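Local coordinates for exoribonuclease II, mitochondrial (Candida glabrata, PDB 6F3H), which probably degrades mitochondrial RNA in the 3' to 5' direction as the magnesium-dependent exoribonuclease component of the mtEXO degradosome, at residues R389-I400 with R515-T526; H406-I414 with R423-P431. The protein carries 1 engineered substitution. All coordinates share one frame; numbering follows the deposited sequence.

Interaction 1 (R389-I400 with R515-T526)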
loop_
_atom_site.group_PDB
_atom_site.type_symbol
_atom_site.label_atom_id
_atom_site.label_comp_id
_atom_site.label_asym_id
_atom_site.label_seq_id
_atom_site.Cartn_x
_atom_site.Cartn_y
_atom_site.Cartn_z
ATOM N N ARG A 389 10.880 30.215 16.792
ATOM C CA ARG A 389 10.683 29.988 15.371
ATOM C C ARG A 389 10.845 31.259 14.549
ATOM O O ARG A 389 10.336 32.318 14.928
ATOM C CB ARG A 389 9.279 29.434 15.171
ATOM C CG ARG A 389 8.882 28.493 16.277
ATOM C CD ARG A 389 7.456 28.067 16.125
ATOM N NE ARG A 389 7.290 27.136 15.026
ATOM C CZ ARG A 389 7.534 25.839 15.126
ATOM N NH1 ARG A 389 7.968 25.333 16.276
ATOM N NH2 ARG A 389 7.352 25.054 14.078
ATOM N N TYR A 390 11.531 31.151 13.410
ATOM C CA TYR A 390 11.601 32.259 12.454
ATOM C C TYR A 390 10.216 32.672 11.946
ATOM O O TYR A 390 9.411 31.821 11.574
ATOM C CB TYR A 390 12.471 31.837 11.280
ATOM C CG TYR A 390 12.622 32.891 10.215
ATOM C CD1 TYR A 390 11.654 33.066 9.230
ATOM C CD2 TYR A 390 13.739 33.714 10.186
ATOM C CE1 TYR A 390 11.794 34.032 8.253
ATOM C CE2 TYR A 390 13.890 34.678 9.209
ATOM C CZ TYR A 390 12.918 34.829 8.246
ATOM O OH TYR A 390 13.075 35.782 7.274
ATOM N N ASP A 391 9.934 33.978 11.894
ATOM C CA ASP A 391 8.656 34.452 11.364
ATOM C C ASP A 391 8.823 35.071 9.983
ATOM O O ASP A 391 9.573 36.038 9.814
ATOM C CB ASP A 391 7.971 35.466 12.282
ATOM C CG ASP A 391 6.482 35.678 11.909
ATOM O OD1 ASP A 391 6.156 35.699 10.699
ATOM O OD2 ASP A 391 5.623 35.794 12.818
ATOM N N PHE A 392 8.056 34.554 9.022
ATOM C CA PHE A 392 8.028 35.025 7.647
ATOM C C PHE A 392 7.064 36.188 7.465
ATOM O O PHE A 392 6.982 36.763 6.374
ATOM C CB PHE A 392 7.645 33.867 6.730
ATOM C CG PHE A 392 8.626 32.718 6.763
ATOM C CD1 PHE A 392 8.484 31.684 7.701
ATOM C CD2 PHE A 392 9.700 32.671 5.872
ATOM C CE1 PHE A 392 9.407 30.612 7.751
ATOM C CE2 PHE A 392 10.618 31.611 5.901
ATOM C CZ PHE A 392 10.475 30.577 6.837
ATOM N N GLY A 393 6.353 36.546 8.520
ATOM C CA GLY A 393 5.494 37.702 8.479
ATOM C C GLY A 393 4.312 37.530 7.560
ATOM O O GLY A 393 3.564 36.548 7.630
ATOM N N ASP A 394 4.148 38.508 6.687
ATOM C CA ASP A 394 3.003 38.611 5.813
ATOM C C ASP A 394 3.336 38.066 4.451
ATOM O O ASP A 394 2.509 38.124 3.543
ATOM C CB ASP A 394 2.565 40.073 5.701
ATOM C CG ASP A 394 1.168 40.223 5.155
ATOM O OD1 ASP A 394 0.238 39.698 5.796
ATOM O OD2 ASP A 394 0.996 40.882 4.098
HETATM N N MSE A 395 4.540 37.560 4.293
HETATM C CA MSE A 395 4.882 36.856 3.102
HETATM C C MSE A 395 3.809 35.833 2.789
HETATM O O MSE A 395 3.412 35.053 3.666
HETATM C CB MSE A 395 6.209 36.182 3.273
HETATM C CG MSE A 395 6.483 35.204 2.196
HETATM SE SE MSE A 395 8.090 34.200 2.581
HETATM C CE MSE A 395 8.871 34.210 0.786
ATOM N N PRO A 396 3.332 35.862 1.542
ATOM C CA PRO A 396 2.207 35.012 1.134
ATOM C C PRO A 396 2.639 33.594 0.832
ATOM O O PRO A 396 3.641 33.347 0.149
ATOM C CB PRO A 396 1.686 35.682 -0.139
ATOM C CG PRO A 396 2.805 36.503 -0.628
ATOM C CD PRO A 396 3.896 36.595 0.407
ATOM N N VAL A 397 1.814 32.664 1.311
ATOM C CA VAL A 397 2.036 31.227 1.214
ATOM C C VAL A 397 0.905 30.603 0.428
ATOM O O VAL A 397 -0.251 30.659 0.859
ATOM C CB VAL A 397 2.077 30.587 2.600
ATOM C CG1 VAL A 397 2.441 29.158 2.471
ATOM C CG2 VAL A 397 3.076 31.335 3.432
ATOM N N PHE A 398 1.247 29.907 -0.649
ATOM C CA PHE A 398 0.271 29.282 -1.524
ATOM C C PHE A 398 0.063 27.804 -1.179
ATOM O O PHE A 398 0.973 26.985 -1.351
ATOM C CB PHE A 398 0.728 29.422 -2.970
ATOM C CG PHE A 398 0.981 30.840 -3.412
ATOM C CD1 PHE A 398 -0.078 31.704 -3.660
ATOM C CD2 PHE A 398 2.276 31.289 -3.648
ATOM C CE1 PHE A 398 0.157 32.998 -4.107
ATOM C CE2 PHE A 398 2.519 32.581 -4.097
ATOM C CZ PHE A 398 1.462 33.434 -4.326
ATOM N N CYS A 399 -1.155 27.456 -0.751
ATOM C CA CYS A 399 -1.565 26.080 -0.450
ATOM C C CYS A 399 -2.518 25.607 -1.537
ATOM O O CYS A 399 -3.734 25.805 -1.455
ATOM C CB CYS A 399 -2.215 26.002 0.922
ATOM S SG CYS A 399 -1.095 26.446 2.270
ATOM N N ILE A 400 -1.951 24.964 -2.553
ATOM C CA ILE A 400 -2.688 24.576 -3.754
ATOM C C ILE A 400 -3.200 23.160 -3.537
ATOM O O ILE A 400 -2.490 22.186 -3.789
ATOM C CB ILE A 400 -1.815 24.667 -4.988
ATOM C CG1 ILE A 400 -1.055 25.974 -4.939
ATOM C CG2 ILE A 400 -2.668 24.532 -6.230
ATOM C CD1 ILE A 400 -0.237 26.189 -6.125
ATOM N N ARG A 515 14.325 25.462 8.830
ATOM C CA ARG A 515 13.975 26.281 9.985
ATOM C C ARG A 515 12.568 25.981 10.452
ATOM O O ARG A 515 11.695 25.647 9.649
ATOM C CB ARG A 515 13.980 27.777 9.711
ATOM C CG ARG A 515 15.296 28.411 9.548
ATOM C CD ARG A 515 15.088 29.856 9.121
ATOM N NE ARG A 515 15.226 29.993 7.682
ATOM C CZ ARG A 515 14.816 31.039 6.987
ATOM N NH1 ARG A 515 14.235 32.059 7.593
ATOM N NH2 ARG A 515 14.996 31.062 5.679
ATOM N N LEU A 516 12.346 26.154 11.752
ATOM C CA LEU A 516 11.001 26.134 12.315
ATOM C C LEU A 516 10.423 27.520 12.132
ATOM O O LEU A 516 10.983 28.480 12.657
ATOM C CB LEU A 516 11.022 25.773 13.799
ATOM C CG LEU A 516 11.633 24.439 14.273
ATOM C CD1 LEU A 516 11.439 24.263 15.782
ATOM C CD2 LEU A 516 11.124 23.205 13.514
ATOM N N GLY A 517 9.327 27.637 11.389
ATOM C CA GLY A 517 8.849 28.964 11.049
ATOM C C GLY A 517 7.463 29.349 11.530
ATOM O O GLY A 517 6.858 28.640 12.340
ATOM N N ILE A 518 6.974 30.503 11.063
ATOM C CA ILE A 518 5.606 30.955 11.279
ATOM C C ILE A 518 5.190 31.676 10.013
ATOM O O ILE A 518 5.998 32.338 9.356
ATOM C CB ILE A 518 5.423 31.900 12.492
ATOM C CG1 ILE A 518 5.895 31.259 13.780
ATOM C CG2 ILE A 518 3.964 32.319 12.679
ATOM C CD1 ILE A 518 5.999 32.242 14.913
ATOM N N VAL A 519 3.919 31.542 9.673
ATOM C CA VAL A 519 3.359 32.155 8.484
ATOM C C VAL A 519 1.927 32.505 8.830
ATOM O O VAL A 519 1.343 31.941 9.754
ATOM C CB VAL A 519 3.405 31.188 7.282
ATOM C CG1 VAL A 519 4.831 30.810 6.927
ATOM C CG2 VAL A 519 2.616 29.961 7.611
ATOM N N SER A 520 1.355 33.460 8.112
ATOM C CA SER A 520 -0.038 33.739 8.426
ATOM C C SER A 520 -0.790 34.282 7.231
ATOM O O SER A 520 -2.013 34.419 7.278
ATOM C CB SER A 520 -0.137 34.717 9.593
ATOM O OG SER A 520 0.930 35.652 9.550
ATOM N N ASN A 521 -0.095 34.576 6.148
ATOM C CA ASN A 521 -0.762 35.131 4.984
ATOM C C ASN A 521 -0.925 34.007 3.984
ATOM O O ASN A 521 0.023 33.650 3.288
ATOM C CB ASN A 521 0.038 36.281 4.397
ATOM C CG ASN A 521 -0.652 36.926 3.208
ATOM O OD1 ASN A 521 -1.875 36.821 3.042
ATOM N ND2 ASN A 521 0.133 37.593 2.369
ATOM N N PHE A 522 -2.141 33.477 3.888
ATOM C CA PHE A 522 -2.465 32.337 3.020
ATOM C C PHE A 522 -3.465 32.746 1.942
ATOM O O PHE A 522 -4.681 32.748 2.195
ATOM C CB PHE A 522 -3.067 31.178 3.813
ATOM C CG PHE A 522 -2.158 30.539 4.821
ATOM C CD1 PHE A 522 -1.000 29.871 4.440
ATOM C CD2 PHE A 522 -2.513 30.561 6.167
ATOM C CE1 PHE A 522 -0.197 29.267 5.395
ATOM C CE2 PHE A 522 -1.722 29.963 7.109
ATOM C CZ PHE A 522 -0.566 29.310 6.722
ATOM N N PRO A 523 -3.019 33.049 0.722
ATOM C CA PRO A 523 -3.960 33.242 -0.394
ATOM C C PRO A 523 -4.835 32.010 -0.683
ATOM O O PRO A 523 -4.364 30.864 -0.679
ATOM C CB PRO A 523 -3.030 33.565 -1.566
ATOM C CG PRO A 523 -1.860 34.208 -0.919
ATOM C CD PRO A 523 -1.652 33.473 0.364
ATOM N N LYS A 524 -6.133 32.257 -0.929
ATOM C CA LYS A 524 -7.100 31.193 -1.210
ATOM C C LYS A 524 -6.937 30.668 -2.631
ATOM O O LYS A 524 -7.210 31.389 -3.596
ATOM C CB LYS A 524 -8.524 31.700 -1.009
ATOM N N VAL A 525 -6.576 29.387 -2.760
ATOM C CA VAL A 525 -6.150 28.842 -4.043
ATOM C C VAL A 525 -6.524 27.376 -4.137
ATOM O O VAL A 525 -6.509 26.636 -3.151
ATOM C CB VAL A 525 -4.631 29.004 -4.273
ATOM C CG1 VAL A 525 -4.344 30.377 -4.761
ATOM C CG2 VAL A 525 -3.860 28.716 -2.988
ATOM N N THR A 526 -6.810 26.964 -5.359
ATOM C CA THR A 526 -7.092 25.594 -5.717
ATOM C C THR A 526 -6.322 25.316 -6.993
ATOM O O THR A 526 -5.931 26.242 -7.703
ATOM C CB THR A 526 -8.583 25.387 -5.942
ATOM O OG1 THR A 526 -9.003 26.234 -7.018
ATOM C CG2 THR A 526 -9.350 25.756 -4.704
HETATM O O HOH W 1 3.445 35.304 10.184
HETATM O O HOH W 2 -5.724 28.038 0.073
#
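At one edge of the mixed beta sheet of the RNB domain, the short strand at Tyr390 and Asp391 runs alongside the end of strand 505-519. Arg515 reaches over one face of the Tyr390 ring in a cation-pi contact, its CZ 4.2 Å from the ring centroid and the guanidinium turned 87° from the ring plane. Tyr390 CG is anti to the backbone N (chi1 180°), which brings the ring to Arg515. Arg389 NE bonds Gly517 O at 3.1 Å in the guanidinium plane, while Leu516 CB covers a face of that group; the same NE also faces Glu489 in a salt bridge. Backbone Phe392 N donates to Ile518 O over 3.0 Å. Within the type II' turn from Phe392 to Met395, Asp394 O accepts from Asn521 ND2 at 2.7 Å, with the Asn521 amide stacked on the Asp394 carboxylate, the two planes nearly parallel. Asn521 O in turn accepts from Val397 N (2.8 Å), so Asn521 bonds the chain both within the turn and just after it. Val397 packs its CG2 against Val519 CB and its CB 3.7 Å from Phe522 CD1. Farther on, Cys399 SG approaches the Phe522 ring obliquely, 4.9 Å from its centroid.

Interaction 2 (H406-I414 with R423-P431). Engineered in segment 406-414: Asn409 (natural residue Asp). With MG (magnesium ion), chain E; nucleotides of chain C.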
loop_
_atom_site.group_PDB
_atom_site.type_symbol
_atom_site.label_atom_id
_atom_site.label_comp_id
_atom_site.label_asym_id
_atom_site.label_seq_id
_atom_site.Cartn_x
_atom_site.Cartn_y
_atom_site.Cartn_z
ATOM N N HIS A 406 -8.561 17.392 2.902
ATOM C CA HIS A 406 -8.669 17.178 4.339
ATOM C C HIS A 406 -7.496 17.768 5.107
ATOM O O HIS A 406 -7.677 18.630 5.970
ATOM C CB HIS A 406 -8.758 15.685 4.632
ATOM C CG HIS A 406 -9.939 15.029 4.007
ATOM N ND1 HIS A 406 -9.958 14.649 2.684
ATOM C CD2 HIS A 406 -11.150 14.703 4.514
ATOM C CE1 HIS A 406 -11.127 14.102 2.403
ATOM N NE2 HIS A 406 -11.869 14.123 3.497
ATOM N N GLU A 407 -6.291 17.316 4.805
ATOM C CA GLU A 407 -5.090 17.768 5.476
ATOM C C GLU A 407 -4.303 18.619 4.502
ATOM O O GLU A 407 -4.024 18.193 3.376
ATOM C CB GLU A 407 -4.221 16.600 5.948
ATOM C CG GLU A 407 -4.854 15.694 6.988
ATOM C CD GLU A 407 -5.043 14.267 6.500
ATOM O OE1 GLU A 407 -4.778 13.334 7.294
ATOM O OE2 GLU A 407 -5.430 14.079 5.322
ATOM N N ILE A 408 -3.945 19.812 4.943
ATOM C CA ILE A 408 -3.110 20.719 4.172
ATOM C C ILE A 408 -1.720 20.634 4.778
ATOM O O ILE A 408 -1.491 21.182 5.858
ATOM C CB ILE A 408 -3.657 22.151 4.207
ATOM C CG1 ILE A 408 -5.182 22.128 4.230
ATOM C CG2 ILE A 408 -3.178 22.950 3.012
ATOM C CD1 ILE A 408 -5.812 21.423 3.029
ATOM N N ASN A 409 -0.786 19.976 4.071
ATOM C CA ASN A 409 0.553 19.701 4.574
ATOM C C ASN A 409 1.599 20.660 4.025
ATOM O O ASN A 409 2.692 20.755 4.591
ATOM C CB ASN A 409 1.019 18.274 4.166
ATOM C CG ASN A 409 0.368 17.143 4.960
ATOM O OD1 ASN A 409 0.748 16.862 6.099
ATOM N ND2 ASN A 409 -0.558 16.443 4.330
ATOM N N ASP A 410 1.272 21.407 2.973
ATOM C CA ASP A 410 2.244 22.078 2.118
ATOM C C ASP A 410 1.844 23.506 1.753
ATOM O O ASP A 410 0.676 23.783 1.480
ATOM C CB ASP A 410 2.372 21.270 0.823
ATOM C CG ASP A 410 1.022 21.129 0.080
ATOM O OD1 ASP A 410 -0.034 21.159 0.751
ATOM O OD2 ASP A 410 0.981 20.891 -1.145
ATOM N N GLY A 411 2.832 24.393 1.686
ATOM C CA GLY A 411 2.654 25.699 1.070
ATOM C C GLY A 411 3.936 26.120 0.380
ATOM O O GLY A 411 5.024 25.679 0.744
ATOM N N ILE A 412 3.803 26.996 -0.613
ATOM C CA ILE A 412 4.943 27.501 -1.375
ATOM C C ILE A 412 5.021 29.019 -1.286
ATOM O O ILE A 412 4.003 29.717 -1.382
ATOM C CB ILE A 412 4.854 27.088 -2.854
ATOM C CG1 ILE A 412 4.365 25.658 -2.970
ATOM C CG2 ILE A 412 6.182 27.247 -3.533
ATOM C CD1 ILE A 412 4.195 25.236 -4.387
ATOM N N SER A 413 6.247 29.530 -1.185
ATOM C CA SER A 413 6.508 30.958 -1.165
ATOM C C SER A 413 7.741 31.220 -2.003
ATOM O O SER A 413 8.701 30.447 -1.953
ATOM C CB SER A 413 6.704 31.456 0.259
ATOM O OG SER A 413 5.512 31.278 1.011
ATOM N N ILE A 414 7.693 32.284 -2.805
ATOM C CA ILE A 414 8.823 32.674 -3.636
ATOM C C ILE A 414 9.160 34.135 -3.397
ATOM O O ILE A 414 8.281 34.973 -3.151
ATOM C CB ILE A 414 8.569 32.407 -5.133
ATOM C CG1 ILE A 414 9.782 32.802 -5.961
ATOM C CG2 ILE A 414 7.382 33.147 -5.616
ATOM C CD1 ILE A 414 9.676 32.391 -7.375
ATOM N N ARG A 423 14.340 32.986 -4.535
ATOM C CA ARG A 423 14.426 32.220 -3.305
ATOM C C ARG A 423 13.082 31.579 -3.019
ATOM O O ARG A 423 12.030 32.217 -3.155
ATOM C CB ARG A 423 14.830 33.060 -2.101
ATOM C CG ARG A 423 14.748 32.243 -0.815
ATOM C CD ARG A 423 15.176 32.996 0.418
ATOM N NE ARG A 423 16.386 33.776 0.201
ATOM C CZ ARG A 423 16.491 35.071 0.477
ATOM N NH1 ARG A 423 15.457 35.722 0.988
ATOM N NH2 ARG A 423 17.626 35.714 0.249
ATOM N N ILE A 424 13.132 30.311 -2.625
ATOM C CA ILE A 424 11.948 29.493 -2.460
ATOM C C ILE A 424 11.826 28.998 -1.038
ATOM O O ILE A 424 12.812 28.585 -0.419
ATOM C CB ILE A 424 11.976 28.318 -3.429
ATOM C CG1 ILE A 424 12.417 28.861 -4.778
ATOM C CG2 ILE A 424 10.639 27.681 -3.433
ATOM C CD1 ILE A 424 11.395 29.786 -5.411
ATOM N N HIS A 425 10.596 29.009 -0.543
ATOM C CA HIS A 425 10.278 28.553 0.793
ATOM C C HIS A 425 9.148 27.561 0.716
ATOM O O HIS A 425 8.080 27.871 0.181
ATOM C CB HIS A 425 9.886 29.709 1.681
ATOM C CG HIS A 425 10.967 30.724 1.836
ATOM N ND1 HIS A 425 11.945 30.625 2.803
ATOM C CD2 HIS A 425 11.226 31.856 1.145
ATOM C CE1 HIS A 425 12.751 31.665 2.708
ATOM N NE2 HIS A 425 12.336 32.427 1.712
ATOM N N ILE A 426 9.383 26.386 1.273
ATOM C CA ILE A 426 8.401 25.325 1.320
ATOM C C ILE A 426 8.044 25.140 2.764
ATOM O O ILE A 426 8.873 24.697 3.566
ATOM C CB ILE A 426 8.942 24.036 0.724
ATOM C CG1 ILE A 426 9.722 24.396 -0.518
ATOM C CG2 ILE A 426 7.805 23.102 0.401
ATOM C CD1 ILE A 426 8.827 24.979 -1.589
ATOM N N HIS A 427 6.818 25.478 3.093
ATOM C CA HIS A 427 6.371 25.444 4.467
ATOM C C HIS A 427 5.517 24.217 4.636
ATOM O O HIS A 427 4.471 24.086 4.001
ATOM C CB HIS A 427 5.597 26.694 4.842
ATOM C CG HIS A 427 6.226 27.928 4.316
ATOM N ND1 HIS A 427 7.404 28.418 4.826
ATOM C CD2 HIS A 427 5.839 28.783 3.344
ATOM C CE1 HIS A 427 7.731 29.510 4.162
ATOM N NE2 HIS A 427 6.794 29.758 3.263
ATOM N N ILE A 428 5.976 23.327 5.480
ATOM C CA ILE A 428 5.311 22.073 5.725
ATOM C C ILE A 428 4.658 22.207 7.086
ATOM O O ILE A 428 5.270 22.745 8.016
ATOM C CB ILE A 428 6.339 20.933 5.693
ATOM C CG1 ILE A 428 6.881 20.767 4.282
ATOM C CG2 ILE A 428 5.673 19.660 6.082
ATOM C CD1 ILE A 428 5.841 21.003 3.213
ATOM N N ALA A 429 3.421 21.750 7.204
ATOM C CA ALA A 429 2.799 21.766 8.517
ATOM C C ALA A 429 3.704 21.046 9.509
ATOM O O ALA A 429 4.496 20.177 9.124
ATOM C CB ALA A 429 1.427 21.112 8.460
ATOM N N ASP A 430 3.608 21.369 10.789
ATOM C CA ASP A 430 4.516 20.792 11.772
ATOM C C ASP A 430 3.714 20.017 12.801
ATOM O O ASP A 430 3.557 20.443 13.953
ATOM C CB ASP A 430 5.385 21.844 12.448
ATOM C CG ASP A 430 6.235 21.248 13.522
ATOM O OD1 ASP A 430 6.835 20.184 13.252
ATOM O OD2 ASP A 430 6.291 21.825 14.626
ATOM N N PRO A 431 3.202 18.860 12.420
ATOM C CA PRO A 431 2.501 18.054 13.405
ATOM C C PRO A 431 3.459 17.462 14.421
ATOM O O PRO A 431 3.057 17.208 15.563
ATOM C CB PRO A 431 1.790 17.005 12.549
ATOM C CG PRO A 431 2.669 16.852 11.367
ATOM C CD PRO A 431 3.373 18.158 11.142
HETATM MG MG MG E . -1.803 20.787 -0.615
ATOM P P C C 6 -1.284 17.220 0.821
ATOM O OP1 C C 6 -1.419 18.347 1.754
ATOM O OP2 C C 6 -0.218 16.217 0.982
ATOM O "O5'" C C 6 -2.704 16.538 0.847
ATOM C "C5'" C C 6 -3.844 17.289 0.461
ATOM C "C4'" C C 6 -5.067 16.419 0.288
ATOM O "O4'" C C 6 -4.957 15.583 -0.894
ATOM C "C3'" C C 6 -5.359 15.417 1.382
ATOM O "O3'" C C 6 -5.888 15.996 2.555
ATOM C "C2'" C C 6 -6.346 14.517 0.685
ATOM O "O2'" C C 6 -7.553 15.227 0.526
ATOM C "C1'" C C 6 -5.708 14.409 -0.698
ATOM N N1 C C 6 -4.842 13.202 -0.819
ATOM C C2 C C 6 -5.462 11.974 -1.156
ATOM O O2 C C 6 -6.674 11.942 -1.369
ATOM N N3 C C 6 -4.787 10.813 -1.273
ATOM C C4 C C 6 -3.493 10.837 -1.049
ATOM N N4 C C 6 -2.859 9.667 -1.186
ATOM C C5 C C 6 -2.816 12.056 -0.703
ATOM C C6 C C 6 -3.506 13.197 -0.587
ATOM P P A C 5 3.173 15.239 -2.073
ATOM O OP1 A C 5 3.894 16.006 -1.033
ATOM O OP2 A C 5 3.085 13.756 -1.947
ATOM O "O5'" A C 5 1.693 15.793 -2.100
ATOM C "C5'" A C 5 1.478 17.174 -2.305
ATOM C "C4'" A C 5 0.058 17.480 -2.686
ATOM O "O4'" A C 5 -0.257 16.865 -3.958
ATOM C "C3'" A C 5 -1.020 16.969 -1.748
ATOM O "O3'" A C 5 -1.213 17.823 -0.644
ATOM C "C2'" A C 5 -2.227 16.905 -2.661
ATOM O "O2'" A C 5 -2.749 18.207 -2.880
ATOM C "C1'" A C 5 -1.585 16.412 -3.951
ATOM N N9 A C 5 -1.536 14.958 -3.944
ATOM C C8 A C 5 -0.529 14.119 -3.537
ATOM N N7 A C 5 -0.837 12.849 -3.619
ATOM C C5 A C 5 -2.136 12.892 -4.091
ATOM C C6 A C 5 -3.044 11.883 -4.408
ATOM N N6 A C 5 -2.764 10.579 -4.280
ATOM N N1 A C 5 -4.258 12.284 -4.861
ATOM C C2 A C 5 -4.529 13.596 -4.985
ATOM N N3 A C 5 -3.756 14.649 -4.725
ATOM C C4 A C 5 -2.578 14.192 -4.282
HETATM O O HOH W 3 -0.394 21.256 -1.900
HETATM O O HOH W 4 -0.923 21.997 0.678
#
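Ile414 and Ile424 lie side by side and point the same way, with Ile414 CG1 3.5 Å from Ile424 CD1. A chi2 of -68° turns that CD1 back across to the neighbouring strand, where it meets a CG1 held anti to the Ile414 backbone N (chi1 -179°). Ile426 does likewise, placing CD1 4.0 Å from Ile412 CG2. Helices 543-567 and 603-625 cover this isoleucine face. The two strands form an antiparallel beta hairpin of the RNB sheet, in which Gly411 with His427 and Ser413 with His425 are the hydrogen-bonded pairs; Gly411 N reaches His427 O at 2.9 Å. On the opposite face His427 NE2 donates to Ser413 OG (3.0 Å), which lies in the ring plane. His427 ND1 is held by Ser492, and Ser413 OG also bonds Pro396 O, so the pair is gripped from both ends. Toward the active site, Ala429 N binds Asn409 O from above the carbonyl plane. Next to it Asp410 OD1 coordinates the magnesium ion at 2.3 Å, and Asp401 binds it too. The engineered Asn409 (Asp in nature) gives its backbone N to OP1 of C6 of chain C at 2.9 Å, and its OD1 accepts from Met700 N. At the far end of the segment, Glu407 N donates to O3' of the same nucleotide over 2.6 Å.

How the interactions relate
From the N terminus, segment 389-400 comes first, followed by 406-414 and 423-431, whose pairing in interaction 2 closes a short hairpin loop. Only after strand 488-499 and most of strand 505-519 does 515-526 arrive, closing the long loop of interaction 1, inside which the hairpin is nested. Strands 390-391 and 410-416 are the outermost of the same sheet, so the two contacts begin at opposite edges. The chain after 390-391 passes over the face carrying His425 and His427 and joins the far edge, where Phe398 N probably bonds Ile412 O and Met395 packs on His425. Cys399, near the magnesium ion, packs against Asp410 O.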